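Local coordinates for NigD-like protein (Bacteroides vulgatus ATCC 8482, PDB 3K6O) that is of unknown function but belongs to the NigD-like family, pairing an N-terminal OB domain with a C-terminal beta-sandwich domain, at residues Val15-Ala20 with Phe215-Leu220; Pro26-Pro31 with Lys40-Gln45; Ile108-Pro113 with Asn119-Leu124. One frame throughout, in Å; residues are numbered along the deposited sequence.

Contact 1 brings the two ends of the modelled chain together, strand 16-23 meeting the C-terminal helix 217-221, and contacts 2 and 3 both fall within the stretch of chain between its two segments, one after the other. Contact 2 lies at the surface of the NigD-like OB domain, its centre about 21 Å from that of contact 1; contact 3 is a hairpin of the beta-sandwich domain, about 14 Å from contact 1 and about 29 Å from contact 2, centre to centre. Contacts 1 and 3 touch through the D219–R121 salt bridge and through F215 against W112, so the C-terminal segment 215-220 meets elements of both domains.

Contact 1 of 3, residues Val15-Ala20 with Phe215-Leu220; sequences VTIAMA and FNPLDL
I17 and F215 cross at a slant, CG2 of I17 resting 4.0 Å from CB of F215, so the isoleucine meets the root of the phenylalanine and not its ring. The two branches of I17 divide the work. With CG1 beside the backbone N and anti to the carbonyl carbon (chi1 -53°), that branch is set against the chain entering the helix, CG1 of I17 lying 3.6 Å from C of N216 and 4.0 Å from CD of P217. CG2 is directed to the other flank, between CB of F215 and, more distantly, CB of L220. The carbonyl oxygen of I17 lies near the plane of the F215 ring, at its edge.

No direct hydrogen bond joins the segments; a water bridges them, donating to O of I17 at 2.6 Å and accepting from N of F215. Strand 16-23 pairs with strand 58-66 of the OB domain, T16 and A18 bonding to the backbones of Y63 and G61, and the short C-terminal helix 217-221 packs on it chiefly through I17. N216 is the helix N-cap, and its backbone N gives a nearly straight bond to OD2 of D219, 2.8 Å long, reaching the anti side of the carboxylate from 28° outside its plane; this is one half of a capping box. The same OD2 lies in the plane of the F215 ring, at its edge. OD1 of D219 is engaged separately, in a salt bridge with R121, so that each carboxylate oxygen has its own partner. Beyond I17, the F215 ring meets F60 edge-to-face and also packs against W112, while the side chain of L220 extends to D81 and T83 of strand 75-93.

Contact 2 of 3, residues Pro26-Pro31 with Lys40-Gln45; sequences PQYDAP and KLWVVQ
The carbonyl oxygen of P31 and the backbone N of V43 share one water, which donates to O of P31 at 2.7 Å and accepts from N of V43 at 3.0 Å. That bridge is the polar link between the two segments, which make no direct hydrogen bond. The same water lies over one face of the W42 indole, its oxygen 3.1 Å above the ring plane and displaced toward the rim.

The side chain of W42 supplies most of the remaining contact. CG stands anti to the backbone N (chi1 -171°), which carries the indole off strand 40-43 toward the loop, with the far end of its six-membered ring leading. CH2 of W42 comes 3.9 Å from the methyl CB of A30, approaching at an oblique angle, and 4.1 Å from CB of Y28. The two aromatic rings form an offset edge-to-face pair, the edge of W42 directed at the face of Y28, with centroids 6.0 Å apart and planes inclined at 60°. Both segments belong to the NigD-like OB domain, where the loop after strand 16-23 leads into strand 32-34, which pairs antiparallel with 40-43. The contact thus ties this connecting loop to the next strand but one, at the surface of the domain. F73 joins the aromatic cluster, its ring edge-to-face with Y28 and packed against W42. Within the loop, CG of Q27 covers the centre of one Y28 face from 3.7 Å above its plane. On the more exposed side OD1 of D29 approaches the W42 edge, near the plane of the indole and 4.3 Å from CZ2.

Contact 3 of 3, residues Ile108-Pro113 with Asn119-Leu124; sequences IKDMWP and NVRFML
N119 lays its CB over the six-membered ring of W112, 3.4 Å from the centroid and only 4° off the ring normal, a CH-pi contact at the tight, buried end of this antiparallel hairpin. W112 has CG between its backbone N and carbonyl carbon (chi1 78°), which folds the indole under N119; OD1 of N119 is held by S171 and R58. Replacing W112 by alanine is likely to leave CB of N119 without its aromatic floor, a gap opening beneath it. On the opposite face of the sheet, CD1 of I108 meets CG1 of V120 and CB of F122, each at 3.9 Å. Packing is looser toward solvent, where exposed K109 passes its CE 3.8 Å from SE of M123 and lays CD over one face of the R121 guanidinium. The backbone there stays closely bonded: in a classic beta bulge, N of K109 and N of D110 both donate to O of R121, at 2.9 and 3.0 Å, from one face of its plane. NE and NH2 of R121 both grip OD2 of D110, each at 2.8 Å, while NH1 reaches D219; the two carboxylates would probably stabilise the arginine's positive charge despite nearby K109.

Contact 1 of 3, residues Val15-Ala20 with Phe215-Leu220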
# COMPACT_ATOMS: atom_id res chain seq x y z
N VAL A 15 -13.53 14.51 8.46
CA VAL A 15 -13.03 14.05 7.16
C VAL A 15 -12.36 12.72 7.43
O VAL A 15 -11.91 12.47 8.54
CB VAL A 15 -11.96 14.99 6.54
CG1 VAL A 15 -12.56 16.38 6.19
CG2 VAL A 15 -10.74 15.11 7.47
N THR A 16 -12.30 11.88 6.40
CA THR A 16 -11.63 10.61 6.48
C THR A 16 -10.38 10.66 5.64
O THR A 16 -10.45 11.00 4.47
CB THR A 16 -12.52 9.51 5.93
OG1 THR A 16 -13.76 9.49 6.66
CG2 THR A 16 -11.81 8.16 5.98
N ILE A 17 -9.24 10.32 6.23
CA ILE A 17 -8.03 10.15 5.47
C ILE A 17 -7.81 8.64 5.27
O ILE A 17 -7.49 7.93 6.24
CB ILE A 17 -6.80 10.78 6.17
CG1 ILE A 17 -7.05 12.25 6.55
CG2 ILE A 17 -5.57 10.66 5.27
CD1 ILE A 17 -7.48 13.15 5.37
N ALA A 18 -7.95 8.16 4.03
CA ALA A 18 -7.81 6.72 3.77
C ALA A 18 -7.37 6.39 2.34
O ALA A 18 -7.51 7.21 1.43
CB ALA A 18 -9.09 5.96 4.12
N MSE A 19 -6.86 5.17 2.18
CA MSE A 19 -6.51 4.65 0.87
C MSE A 19 -7.75 4.44 0.01
O MSE A 19 -8.87 4.24 0.52
CB MSE A 19 -5.79 3.31 1.01
CG MSE A 19 -4.50 3.36 1.81
SE MSE A 19 -3.06 4.14 0.77
CE MSE A 19 -3.20 3.33 -0.87
N ALA A 20 -7.55 4.48 -1.30
CA ALA A 20 -8.55 4.08 -2.23
C ALA A 20 -7.92 3.70 -3.55
O ALA A 20 -6.79 4.06 -3.86
CB ALA A 20 -9.60 5.20 -2.42
N PHE A 215 -5.40 7.51 10.25
CA PHE A 215 -4.52 8.58 9.75
C PHE A 215 -5.17 9.93 9.92
O PHE A 215 -6.38 10.02 10.09
CB PHE A 215 -4.20 8.37 8.26
CG PHE A 215 -3.45 7.11 7.98
CD1 PHE A 215 -2.11 6.99 8.34
CD2 PHE A 215 -4.07 6.05 7.32
CE1 PHE A 215 -1.42 5.82 8.07
CE2 PHE A 215 -3.38 4.89 7.06
CZ PHE A 215 -2.05 4.77 7.44
N ASN A 216 -4.37 10.99 9.84
CA ASN A 216 -4.94 12.34 9.81
C ASN A 216 -4.33 13.22 8.70
O ASN A 216 -3.46 12.77 7.97
CB ASN A 216 -4.87 12.99 11.20
CG ASN A 216 -3.50 12.95 11.79
OD1 ASN A 216 -2.50 13.21 11.12
ND2 ASN A 216 -3.44 12.63 13.08
N PRO A 217 -4.84 14.46 8.52
CA PRO A 217 -4.36 15.29 7.42
C PRO A 217 -2.84 15.51 7.35
O PRO A 217 -2.28 15.59 6.26
CB PRO A 217 -5.09 16.61 7.66
CG PRO A 217 -6.41 16.16 8.23
CD PRO A 217 -6.01 15.07 9.19
N LEU A 218 -2.18 15.60 8.49
CA LEU A 218 -0.73 15.79 8.49
C LEU A 218 -0.07 14.61 7.80
O LEU A 218 0.91 14.80 7.07
CB LEU A 218 -0.17 15.97 9.91
CG LEU A 218 1.32 16.34 10.02
CD1 LEU A 218 1.67 17.63 9.22
CD2 LEU A 218 1.72 16.50 11.48
N ASP A 219 -0.63 13.41 8.01
CA ASP A 219 -0.06 12.19 7.42
C ASP A 219 -0.06 12.33 5.90
O ASP A 219 0.92 11.99 5.24
CB ASP A 219 -0.85 10.93 7.82
CG ASP A 219 -0.70 10.60 9.30
OD1 ASP A 219 0.42 10.71 9.84
OD2 ASP A 219 -1.72 10.20 9.91
N LEU A 220 -1.17 12.84 5.36
CA LEU A 220 -1.26 13.08 3.93
C LEU A 220 -0.37 14.27 3.50
O LEU A 220 0.37 14.15 2.52
CB LEU A 220 -2.72 13.32 3.54
CG LEU A 220 -2.97 13.85 2.12
CD1 LEU A 220 -2.41 12.90 1.08
CD2 LEU A 220 -4.45 14.05 1.90
O HOH W 1 -7.92 6.80 8.52

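Contact 2 of 3, residues Pro26-Pro31 with Lys40-Gln45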
# COMPACT_ATOMS: atom_id res chain seq x y z
N PRO A 26 -17.60 1.44 -18.16
CA PRO A 26 -18.08 2.11 -19.39
C PRO A 26 -19.36 2.88 -19.21
O PRO A 26 -19.55 3.90 -19.85
CB PRO A 26 -18.30 0.94 -20.38
CG PRO A 26 -17.45 -0.13 -19.91
CD PRO A 26 -17.25 0.03 -18.41
N GLN A 27 -20.25 2.38 -18.36
CA GLN A 27 -21.59 3.00 -18.24
C GLN A 27 -21.57 4.32 -17.45
O GLN A 27 -22.54 5.06 -17.48
CB GLN A 27 -22.57 2.01 -17.61
CG GLN A 27 -22.28 1.73 -16.15
CD GLN A 27 -21.62 0.43 -15.93
OE1 GLN A 27 -20.75 -0.02 -16.71
NE2 GLN A 27 -22.00 -0.21 -14.84
N TYR A 28 -20.48 4.60 -16.73
CA TYR A 28 -20.33 5.85 -15.97
C TYR A 28 -19.47 6.85 -16.76
O TYR A 28 -18.70 6.44 -17.63
CB TYR A 28 -19.73 5.60 -14.57
CG TYR A 28 -20.46 4.51 -13.79
CD1 TYR A 28 -21.83 4.59 -13.57
CD2 TYR A 28 -19.80 3.40 -13.33
CE1 TYR A 28 -22.50 3.59 -12.90
CE2 TYR A 28 -20.49 2.39 -12.64
CZ TYR A 28 -21.83 2.51 -12.44
OH TYR A 28 -22.49 1.54 -11.77
N ASP A 29 -19.56 8.14 -16.44
CA ASP A 29 -18.80 9.14 -17.20
C ASP A 29 -17.67 9.82 -16.38
O ASP A 29 -17.17 10.86 -16.77
CB ASP A 29 -19.76 10.17 -17.82
CG ASP A 29 -20.41 11.11 -16.81
OD1 ASP A 29 -20.33 10.90 -15.59
OD2 ASP A 29 -21.05 12.07 -17.26
N ALA A 30 -17.27 9.20 -15.27
CA ALA A 30 -16.22 9.71 -14.41
C ALA A 30 -15.57 8.52 -13.66
O ALA A 30 -16.21 7.50 -13.42
CB ALA A 30 -16.78 10.77 -13.43
N PRO A 31 -14.29 8.64 -13.31
CA PRO A 31 -13.69 7.67 -12.42
C PRO A 31 -14.30 7.79 -11.01
O PRO A 31 -14.78 8.86 -10.60
CB PRO A 31 -12.19 8.04 -12.43
CG PRO A 31 -12.15 9.43 -12.79
CD PRO A 31 -13.38 9.76 -13.59
N LYS A 40 -17.86 1.56 -2.79
CA LYS A 40 -17.60 2.39 -3.94
C LYS A 40 -18.13 3.78 -3.65
O LYS A 40 -19.29 3.93 -3.22
CB LYS A 40 -18.31 1.85 -5.17
CG LYS A 40 -17.91 0.43 -5.60
CD LYS A 40 -18.64 0.10 -6.90
CE LYS A 40 -19.27 -1.30 -6.88
NZ LYS A 40 -18.23 -2.40 -6.71
N LEU A 41 -17.29 4.77 -3.91
CA LEU A 41 -17.61 6.17 -3.63
C LEU A 41 -17.77 6.94 -4.92
O LEU A 41 -16.88 6.88 -5.79
CB LEU A 41 -16.49 6.78 -2.78
CG LEU A 41 -16.09 6.05 -1.49
CD1 LEU A 41 -14.98 6.80 -0.76
CD2 LEU A 41 -17.30 5.85 -0.59
N TRP A 42 -18.90 7.64 -5.05
CA TRP A 42 -19.10 8.54 -6.15
C TRP A 42 -18.69 9.98 -5.81
O TRP A 42 -19.18 10.58 -4.81
CB TRP A 42 -20.55 8.52 -6.61
CG TRP A 42 -20.74 9.29 -7.87
CD1 TRP A 42 -21.30 10.51 -8.02
CD2 TRP A 42 -20.31 8.88 -9.18
NE1 TRP A 42 -21.27 10.90 -9.34
CE2 TRP A 42 -20.67 9.91 -10.08
CE3 TRP A 42 -19.67 7.73 -9.69
CZ2 TRP A 42 -20.39 9.85 -11.45
CZ3 TRP A 42 -19.38 7.67 -11.05
CH2 TRP A 42 -19.75 8.71 -11.91
N VAL A 43 -17.85 10.57 -6.65
CA VAL A 43 -17.36 11.94 -6.42
C VAL A 43 -18.34 12.99 -6.94
O VAL A 43 -18.51 13.15 -8.15
CB VAL A 43 -15.96 12.18 -7.06
CG1 VAL A 43 -15.46 13.60 -6.73
CG2 VAL A 43 -14.94 11.10 -6.59
N VAL A 44 -19.01 13.71 -6.03
CA VAL A 44 -19.96 14.74 -6.44
C VAL A 44 -19.38 16.14 -6.23
O VAL A 44 -19.90 17.08 -6.79
CB VAL A 44 -21.34 14.64 -5.70
CG1 VAL A 44 -22.02 13.33 -6.05
CG2 VAL A 44 -21.17 14.75 -4.15
N GLN A 45 -18.34 16.29 -5.41
CA GLN A 45 -17.60 17.53 -5.28
C GLN A 45 -16.11 17.20 -5.23
O GLN A 45 -15.72 16.16 -4.68
CB GLN A 45 -18.02 18.28 -4.01
CG GLN A 45 -19.50 18.78 -4.01
CD GLN A 45 -19.96 19.33 -2.68
OE1 GLN A 45 -19.18 19.42 -1.73
NE2 GLN A 45 -21.26 19.67 -2.59
O HOH W 2 -17.09 9.56 -9.42

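Contact 3 of 3, residues Ile108-Pro113 with Asn119-Leu124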
# COMPACT_ATOMS: atom_id res chain seq x y z
N ILE A 108 10.16 1.53 9.22
CA ILE A 108 8.76 1.35 8.89
C ILE A 108 7.89 2.15 9.85
O ILE A 108 8.01 1.99 11.04
CB ILE A 108 8.32 -0.12 8.98
CG1 ILE A 108 9.13 -1.01 8.02
CG2 ILE A 108 6.80 -0.25 8.65
CD1 ILE A 108 9.15 -0.52 6.56
N LYS A 109 7.03 3.02 9.33
CA LYS A 109 6.08 3.75 10.16
C LYS A 109 4.71 3.05 10.22
O LYS A 109 4.08 3.05 11.25
CB LYS A 109 5.93 5.20 9.66
CG LYS A 109 7.13 6.08 9.94
CD LYS A 109 6.76 7.56 10.07
CE LYS A 109 7.84 8.33 10.80
NZ LYS A 109 7.62 9.82 10.76
N ASP A 110 4.24 2.48 9.11
CA ASP A 110 3.01 1.67 9.13
C ASP A 110 3.13 0.52 8.15
O ASP A 110 3.73 0.67 7.10
CB ASP A 110 1.79 2.50 8.74
CG ASP A 110 1.44 3.53 9.76
OD1 ASP A 110 0.82 3.16 10.76
OD2 ASP A 110 1.80 4.70 9.56
N MSE A 111 2.58 -0.64 8.50
CA MSE A 111 2.39 -1.69 7.53
C MSE A 111 1.13 -2.47 7.83
O MSE A 111 0.93 -2.91 8.94
CB MSE A 111 3.58 -2.65 7.50
CG MSE A 111 3.36 -3.84 6.47
SE MSE A 111 4.73 -5.22 6.82
CE MSE A 111 6.17 -4.10 6.34
N TRP A 112 0.31 -2.68 6.80
CA TRP A 112 -0.89 -3.48 6.95
C TRP A 112 -1.34 -4.02 5.61
O TRP A 112 -1.19 -3.36 4.59
CB TRP A 112 -2.01 -2.68 7.62
CG TRP A 112 -2.74 -1.72 6.71
CD1 TRP A 112 -3.95 -1.90 6.17
CD2 TRP A 112 -2.28 -0.43 6.27
NE1 TRP A 112 -4.31 -0.79 5.43
CE2 TRP A 112 -3.28 0.11 5.47
CE3 TRP A 112 -1.12 0.31 6.50
CZ2 TRP A 112 -3.16 1.37 4.85
CZ3 TRP A 112 -1.00 1.58 5.89
CH2 TRP A 112 -2.02 2.09 5.09
N PRO A 113 -1.89 -5.23 5.61
CA PRO A 113 -2.52 -5.75 4.40
C PRO A 113 -3.97 -5.32 4.30
O PRO A 113 -4.63 -5.13 5.31
CB PRO A 113 -2.46 -7.27 4.60
CG PRO A 113 -2.58 -7.45 6.08
CD PRO A 113 -1.93 -6.21 6.71
N ASN A 119 0.27 -2.58 2.28
CA ASN A 119 0.41 -1.13 2.37
C ASN A 119 1.49 -0.80 3.36
O ASN A 119 1.45 -1.23 4.52
CB ASN A 119 -0.92 -0.53 2.81
CG ASN A 119 -2.04 -0.90 1.85
OD1 ASN A 119 -2.01 -0.52 0.67
ND2 ASN A 119 -3.00 -1.71 2.34
N VAL A 120 2.45 -0.01 2.91
CA VAL A 120 3.58 0.37 3.74
C VAL A 120 3.81 1.89 3.71
O VAL A 120 3.91 2.50 2.66
CB VAL A 120 4.84 -0.35 3.26
CG1 VAL A 120 6.00 -0.15 4.32
CG2 VAL A 120 4.54 -1.84 3.05
N ARG A 121 3.87 2.50 4.88
CA ARG A 121 4.33 3.86 5.01
C ARG A 121 5.69 3.75 5.65
O ARG A 121 5.83 3.05 6.65
CB ARG A 121 3.40 4.69 5.88
CG ARG A 121 3.81 6.19 5.90
CD ARG A 121 2.71 7.07 6.45
NE ARG A 121 2.62 6.84 7.87
CZ ARG A 121 2.43 7.77 8.79
NH1 ARG A 121 2.24 9.05 8.46
NH2 ARG A 121 2.41 7.40 10.06
N PHE A 122 6.68 4.42 5.08
CA PHE A 122 8.06 4.24 5.51
C PHE A 122 8.92 5.44 5.19
O PHE A 122 8.49 6.37 4.49
CB PHE A 122 8.68 2.99 4.87
CG PHE A 122 8.95 3.11 3.38
CD1 PHE A 122 7.92 3.11 2.45
CD2 PHE A 122 10.26 3.17 2.90
CE1 PHE A 122 8.17 3.20 1.10
CE2 PHE A 122 10.51 3.25 1.52
CZ PHE A 122 9.46 3.26 0.62
N MSE A 123 10.13 5.45 5.75
CA MSE A 123 11.08 6.52 5.51
C MSE A 123 12.09 6.04 4.49
O MSE A 123 12.57 4.91 4.57
CB MSE A 123 11.79 6.91 6.81
CG MSE A 123 10.88 7.35 7.97
SE MSE A 123 9.68 8.83 7.56
CE MSE A 123 10.89 10.28 7.60
N LEU A 124 12.40 6.88 3.52
CA LEU A 124 13.43 6.59 2.54
C LEU A 124 14.38 7.77 2.39
O LEU A 124 14.01 8.93 2.57
CB LEU A 124 12.82 6.24 1.17
CG LEU A 124 12.04 7.32 0.42
CD1 LEU A 124 11.79 6.87 -1.03
CD2 LEU A 124 10.72 7.55 1.09